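Local atomic coordinates of diguanylate cyclase DosC (Escherichia coli, PDB entry 4ZVA), a protein that probably senses oxygen through a haem-binding globin domain and, in response, catalyses formation of the second messenger cyclic di-GMP from GTP. Residues A[17-22]-A[73-78]; A[5-10]-A[80-85]. All blocks are in the same frame, centred on the assembly; numbering follows the deposited sequence.

Together the contacts bring the first two helices, 2-13 and 16-43, against the turn after helix 54-72 and the helix 79-96 that follows. In contact 1 the helix 16-43 reaches the turn itself through a polar, water-bridged arginine–glutamine pair; in contact 2 the preceding helix 2-13 meets the helix that follows the turn through an apolar tryptophan. Contact 1 is nested inside the chain loop that contact 2 closes, and their centres lie 12 Å apart. They touch directly: A74 CB packs at 3.5 Å on L82 CD1, and V76 CG1 meets T8 CG2 at 3.6 Å. The haem is about 10 Å from the W7 side chain and 13 Å from that of A74.

Contact 1 of 2, residues A[17-22]-A[73-78]; sequences PIRAKA and SAQVDD
R19 reaches from its helix with one terminal nitrogen, NH1, onto the side-chain amide of Q75, and most of the surface buried between the segments belongs to these two residues. NH1 lies 2.9 Å from Q75 OE1, which comes in at the guanidinium edge, but the N-H is bent well off the line to the oxygen (130°), so the hydrogen bond is weak. The guanidinium and amide planes are turned 52° from each other. A water joins the pair: it accepts from R19 NH1 at 3.0 Å, lying in the guanidinium plane, and donates to the A74 carbonyl oxygen, with a further weak bond from Q75 NE2. The arginine is thus tied to the turn both directly and through solvent. Its stronger polar partner is the A14 carbonyl, which binds NE and helps fix the rotation of the guanidinium group.

The glutamine is held from its own side. With chi2 at -49° its chain folds back, bringing NE2 to 2.8 Å from the S73 backbone oxygen, a bond made from above the carbonyl plane. Q75 N meanwhile donates to D78 OD2 at 3.1 Å, on the anti side but tilted out of the carboxylate plane, and D78 N returns a bond to Q75 O. These two bonds, one in each direction, link Q75 and D78 in the turn just before helix 79-96, and D78 OD1 forms a salt bridge to R81 in that helix.

Beyond the polar pair, R19 packs on V11 of helix 2-13 and on F134 of helix 125-147, while V76 lies against V11 and E12. The contact therefore places the turn from helix 54-72 to helix 79-96 beside the N-terminal part of helix 16-43, with helices 2-13 and 125-147 adjoining it.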
loop_
_atom_site.group_PDB
_atom_site.type_symbol
_atom_site.label_atom_id
_atom_site.label_comp_id
_atom_site.label_asym_id
_atom_site.label_seq_id
_atom_site.Cartn_x
_atom_site.Cartn_y
_atom_site.Cartn_z
ATOM N N PRO A 17 -20.424 -7.448 7.798
ATOM C CA PRO A 17 -20.916 -7.252 6.426
ATOM C C PRO A 17 -19.861 -6.695 5.475
ATOM O O PRO A 17 -19.919 -6.960 4.273
ATOM C CB PRO A 17 -22.058 -6.245 6.603
ATOM C CG PRO A 17 -22.479 -6.389 8.015
ATOM C CD PRO A 17 -21.216 -6.666 8.765
ATOM N N ILE A 18 -18.910 -5.935 6.013
ATOM C CA ILE A 18 -17.859 -5.335 5.201
ATOM C C ILE A 18 -16.833 -6.371 4.781
ATOM O O ILE A 18 -16.438 -6.428 3.615
ATOM C CB ILE A 18 -17.150 -4.190 5.949
ATOM C CG1 ILE A 18 -18.143 -3.064 6.232
ATOM C CG2 ILE A 18 -15.984 -3.665 5.134
ATOM C CD1 ILE A 18 -18.901 -2.605 5.005
ATOM N N ARG A 19 -16.391 -7.184 5.733
ATOM C CA ARG A 19 -15.472 -8.270 5.418
ATOM C C ARG A 19 -16.135 -9.287 4.482
ATOM O O ARG A 19 -15.471 -9.915 3.664
ATOM C CB ARG A 19 -14.989 -8.960 6.694
ATOM C CG ARG A 19 -14.050 -8.100 7.532
ATOM C CD ARG A 19 -13.486 -8.861 8.720
ATOM N NE ARG A 19 -14.494 -9.139 9.737
ATOM C CZ ARG A 19 -15.049 -10.330 9.925
ATOM N NH1 ARG A 19 -14.688 -11.355 9.168
ATOM N NH2 ARG A 19 -15.958 -10.498 10.875
ATOM N N ALA A 20 -17.448 -9.433 4.608
ATOM C CA ALA A 20 -18.190 -10.385 3.783
ATOM C C ALA A 20 -18.172 -9.968 2.321
ATOM O O ALA A 20 -18.005 -10.801 1.431
ATOM C CB ALA A 20 -19.613 -10.512 4.275
ATOM N N LYS A 21 -18.327 -8.670 2.079
ATOM C CA LYS A 21 -18.336 -8.152 0.720
ATOM C C LYS A 21 -16.928 -8.139 0.147
ATOM O O LYS A 21 -16.741 -8.310 -1.057
ATOM C CB LYS A 21 -18.947 -6.751 0.685
ATOM C CG LYS A 21 -20.435 -6.731 0.992
ATOM C CD LYS A 21 -21.016 -5.332 0.883
ATOM C CE LYS A 21 -22.512 -5.344 1.144
ATOM N NZ LYS A 21 -22.827 -5.803 2.525
ATOM N N ALA A 22 -15.938 -7.953 1.017
ATOM C CA ALA A 22 -14.541 -8.056 0.617
ATOM C C ALA A 22 -14.221 -9.474 0.149
ATOM O O ALA A 22 -13.525 -9.672 -0.850
ATOM C CB ALA A 22 -13.624 -7.648 1.765
ATOM N N SER A 73 -10.289 -12.810 2.558
ATOM C CA SER A 73 -11.322 -13.517 3.318
ATOM C C SER A 73 -10.849 -13.895 4.719
ATOM O O SER A 73 -11.452 -14.745 5.375
ATOM C CB SER A 73 -11.764 -14.782 2.579
ATOM O OG SER A 73 -12.049 -14.507 1.221
ATOM N N ALA A 74 -9.771 -13.261 5.170
ATOM C CA ALA A 74 -9.132 -13.612 6.437
ATOM C C ALA A 74 -10.062 -13.534 7.642
ATOM O O ALA A 74 -10.665 -12.497 7.913
ATOM C CB ALA A 74 -7.930 -12.717 6.670
ATOM N N GLN A 75 -10.167 -14.645 8.362
ATOM C CA GLN A 75 -10.800 -14.650 9.672
ATOM C C GLN A 75 -9.710 -14.580 10.736
ATOM O O GLN A 75 -8.539 -14.819 10.438
ATOM C CB GLN A 75 -11.671 -15.892 9.854
ATOM C CG GLN A 75 -12.726 -16.048 8.770
ATOM C CD GLN A 75 -13.516 -14.771 8.530
ATOM O OE1 GLN A 75 -14.166 -14.246 9.436
ATOM N NE2 GLN A 75 -13.460 -14.263 7.302
ATOM N N VAL A 76 -10.095 -14.258 11.966
ATOM C CA VAL A 76 -9.138 -14.143 13.064
ATOM C C VAL A 76 -8.310 -15.414 13.239
ATOM O O VAL A 76 -7.097 -15.352 13.435
ATOM C CB VAL A 76 -9.852 -13.815 14.390
ATOM C CG1 VAL A 76 -8.873 -13.852 15.554
ATOM C CG2 VAL A 76 -10.537 -12.460 14.302
ATOM N N ASP A 77 -8.963 -16.567 13.124
ATOM C CA ASP A 77 -8.286 -17.841 13.332
ATOM C C ASP A 77 -7.438 -18.242 12.130
ATOM O O ASP A 77 -6.692 -19.220 12.189
ATOM C CB ASP A 77 -9.309 -18.937 13.646
ATOM C CG ASP A 77 -10.067 -18.675 14.936
ATOM O OD1 ASP A 77 -9.481 -18.073 15.861
ATOM O OD2 ASP A 77 -11.251 -19.066 15.027
ATOM N N ASP A 78 -7.546 -17.480 11.046
ATOM C CA ASP A 78 -6.766 -17.745 9.840
ATOM C C ASP A 78 -5.421 -17.027 9.863
ATOM O O ASP A 78 -4.503 -17.397 9.129
ATOM C CB ASP A 78 -7.544 -17.324 8.591
ATOM C CG ASP A 78 -8.779 -18.170 8.355
ATOM O OD1 ASP A 78 -8.799 -19.341 8.791
ATOM O OD2 ASP A 78 -9.731 -17.658 7.730
HETATM O O HOH W 1 -12.851 -11.488 6.745
#

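Contact 2 of 2, residues A[5-10]-A[80-85]; sequences DEWTGL and ERLIQI
W7 presents the six-membered part of its indole to two consecutive residues of helix 79-96, L82 and I83. The outer ring carbon CH2 comes to 3.7 Å from L82 CB, and its neighbour CZ2 makes an equally close approach to L82 CD1, so the leucine is touched both at the root of its side chain and on one methyl branch. On the same side of the ring plane, but farther along toward CE3, I83 CG1, the methylene of the longer isoleucine branch, lies 4.0 Å from W7 CE3. The indole and the leucine chain run at about a right angle, whereas the indole and I83 slide past one another in opposite directions. No hydrogen bond crosses between the two segments; the contact is wholly apolar and its tryptophan and leucine are buried.

The torsion setting CG trans to the backbone N (chi1 -155°) carries the ring out from helix 2-13 toward helix 79-96. Around this first shell, A74 in the turn before helix 79-96 packs on W7, V79 adds another contact to the tryptophan, I141 of helix 125-147 touches it too, and N70 of helix 54-72 lies against L82.

Farther out, E80 pairs in a salt bridge with K4, the residue just before segment 5-10. E6, on the same helix 2-13, makes salt bridges to R108 and K112 of the second subunit, so this helix also takes part in the dimer interface. Packing of an extra N-terminal helix against the haem-bearing helical bundle is consistent with the protoglobin-like, globin-coupled sensor fold.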
loop_
_atom_site.group_PDB
_atom_site.type_symbol
_atom_site.label_atom_id
_atom_site.label_comp_id
_atom_site.label_asym_id
_atom_site.label_seq_id
_atom_site.Cartn_x
_atom_site.Cartn_y
_atom_site.Cartn_z
ATOM N N ASP A 5 -1.156 -9.836 16.204
ATOM C CA ASP A 5 -2.095 -8.983 16.922
ATOM C C ASP A 5 -2.633 -7.875 16.026
ATOM O O ASP A 5 -3.783 -7.454 16.162
ATOM C CB ASP A 5 -1.428 -8.382 18.160
ATOM C CG ASP A 5 -0.936 -9.440 19.124
ATOM O OD1 ASP A 5 -1.492 -10.558 19.111
ATOM O OD2 ASP A 5 0.008 -9.155 19.889
ATOM N N GLU A 6 -1.788 -7.403 15.115
ATOM C CA GLU A 6 -2.169 -6.341 14.192
ATOM C C GLU A 6 -3.139 -6.864 13.136
ATOM O O GLU A 6 -4.159 -6.237 12.852
ATOM C CB GLU A 6 -0.924 -5.751 13.528
ATOM C CG GLU A 6 -1.207 -4.771 12.404
ATOM C CD GLU A 6 -1.548 -3.383 12.898
ATOM O OE1 GLU A 6 -1.772 -2.493 12.051
ATOM O OE2 GLU A 6 -1.587 -3.179 14.131
ATOM N N TRP A 7 -2.820 -8.020 12.564
ATOM C CA TRP A 7 -3.681 -8.635 11.558
ATOM C C TRP A 7 -5.013 -9.028 12.186
ATOM O O TRP A 7 -6.074 -8.807 11.601
ATOM C CB TRP A 7 -2.988 -9.843 10.927
ATOM C CG TRP A 7 -3.484 -10.172 9.552
ATOM C CD1 TRP A 7 -4.706 -9.872 9.023
ATOM C CD2 TRP A 7 -2.744 -10.815 8.510
ATOM N NE1 TRP A 7 -4.783 -10.317 7.725
ATOM C CE2 TRP A 7 -3.589 -10.896 7.385
ATOM C CE3 TRP A 7 -1.452 -11.340 8.422
ATOM C CZ2 TRP A 7 -3.183 -11.481 6.189
ATOM C CZ3 TRP A 7 -1.051 -11.920 7.234
ATOM C CH2 TRP A 7 -1.914 -11.986 6.134
ATOM N N THR A 8 -4.946 -9.597 13.386
ATOM C CA THR A 8 -6.137 -9.963 14.144
ATOM C C THR A 8 -7.008 -8.747 14.426
ATOM O O THR A 8 -8.226 -8.788 14.246
ATOM C CB THR A 8 -5.770 -10.632 15.484
ATOM O OG1 THR A 8 -5.126 -11.885 15.232
ATOM C CG2 THR A 8 -7.011 -10.865 16.330
ATOM N N GLY A 9 -6.375 -7.670 14.881
ATOM C CA GLY A 9 -7.072 -6.427 15.150
ATOM C C GLY A 9 -7.782 -5.890 13.922
ATOM O O GLY A 9 -8.923 -5.445 14.007
ATOM N N LEU A 10 -7.105 -5.940 12.779
ATOM C CA LEU A 10 -7.677 -5.465 11.522
ATOM C C LEU A 10 -8.971 -6.196 11.171
ATOM O O LEU A 10 -9.962 -5.574 10.789
ATOM C CB LEU A 10 -6.669 -5.620 10.383
ATOM C CG LEU A 10 -7.188 -5.245 8.995
ATOM C CD1 LEU A 10 -7.546 -3.768 8.935
ATOM C CD2 LEU A 10 -6.161 -5.598 7.931
ATOM N N GLU A 80 -2.783 -16.785 11.814
ATOM C CA GLU A 80 -1.567 -17.547 12.052
ATOM C C GLU A 80 -1.162 -18.364 10.827
ATOM O O GLU A 80 0.017 -18.425 10.479
ATOM C CB GLU A 80 -1.745 -18.452 13.269
ATOM C CG GLU A 80 -0.450 -19.015 13.817
ATOM C CD GLU A 80 -0.617 -19.583 15.210
ATOM O OE1 GLU A 80 -1.327 -18.957 16.026
ATOM O OE2 GLU A 80 -0.042 -20.657 15.489
ATOM N N ARG A 81 -2.142 -18.978 10.168
ATOM C CA ARG A 81 -1.876 -19.762 8.964
ATOM C C ARG A 81 -1.454 -18.868 7.798
ATOM O O ARG A 81 -0.584 -19.230 7.004
ATOM C CB ARG A 81 -3.105 -20.588 8.570
ATOM C CG ARG A 81 -2.805 -21.677 7.548
ATOM C CD ARG A 81 -4.054 -22.446 7.127
ATOM N NE ARG A 81 -4.773 -21.779 6.043
ATOM C CZ ARG A 81 -5.894 -21.082 6.199
ATOM N NH1 ARG A 81 -6.443 -20.956 7.401
ATOM N NH2 ARG A 81 -6.470 -20.510 5.149
ATOM N N LEU A 82 -2.084 -17.701 7.695
ATOM C CA LEU A 82 -1.782 -16.756 6.625
ATOM C C LEU A 82 -0.356 -16.230 6.702
ATOM O O LEU A 82 0.293 -16.022 5.677
ATOM C CB LEU A 82 -2.764 -15.586 6.655
ATOM C CG LEU A 82 -4.174 -15.923 6.178
ATOM C CD1 LEU A 82 -5.066 -14.712 6.310
ATOM C CD2 LEU A 82 -4.142 -16.418 4.741
ATOM N N ILE A 83 0.122 -16.005 7.921
ATOM C CA ILE A 83 1.485 -15.536 8.126
ATOM C C ILE A 83 2.479 -16.559 7.579
ATOM O O ILE A 83 3.431 -16.200 6.883
ATOM C CB ILE A 83 1.768 -15.266 9.617
ATOM C CG1 ILE A 83 0.970 -14.050 10.091
ATOM C CG2 ILE A 83 3.253 -15.048 9.852
ATOM C CD1 ILE A 83 0.991 -13.841 11.585
ATOM N N GLN A 84 2.232 -17.834 7.870
ATOM C CA GLN A 84 3.085 -18.914 7.382
ATOM C C GLN A 84 3.083 -18.982 5.860
ATOM O O GLN A 84 4.096 -19.319 5.245
ATOM C CB GLN A 84 2.639 -20.257 7.965
ATOM C CG GLN A 84 2.982 -20.433 9.431
ATOM C CD GLN A 84 4.469 -20.285 9.699
ATOM O OE1 GLN A 84 5.301 -20.782 8.939
ATOM N NE2 GLN A 84 4.809 -19.592 10.778
ATOM N N ILE A 85 1.941 -18.666 5.258
ATOM C CA ILE A 85 1.824 -18.644 3.806
ATOM C C ILE A 85 2.747 -17.591 3.196
ATOM O O ILE A 85 3.451 -17.860 2.223
ATOM C CB ILE A 85 0.371 -18.375 3.364
ATOM C CG1 ILE A 85 -0.525 -19.554 3.747
ATOM C CG2 ILE A 85 0.303 -18.115 1.865
ATOM C CD1 ILE A 85 -1.973 -19.379 3.347
#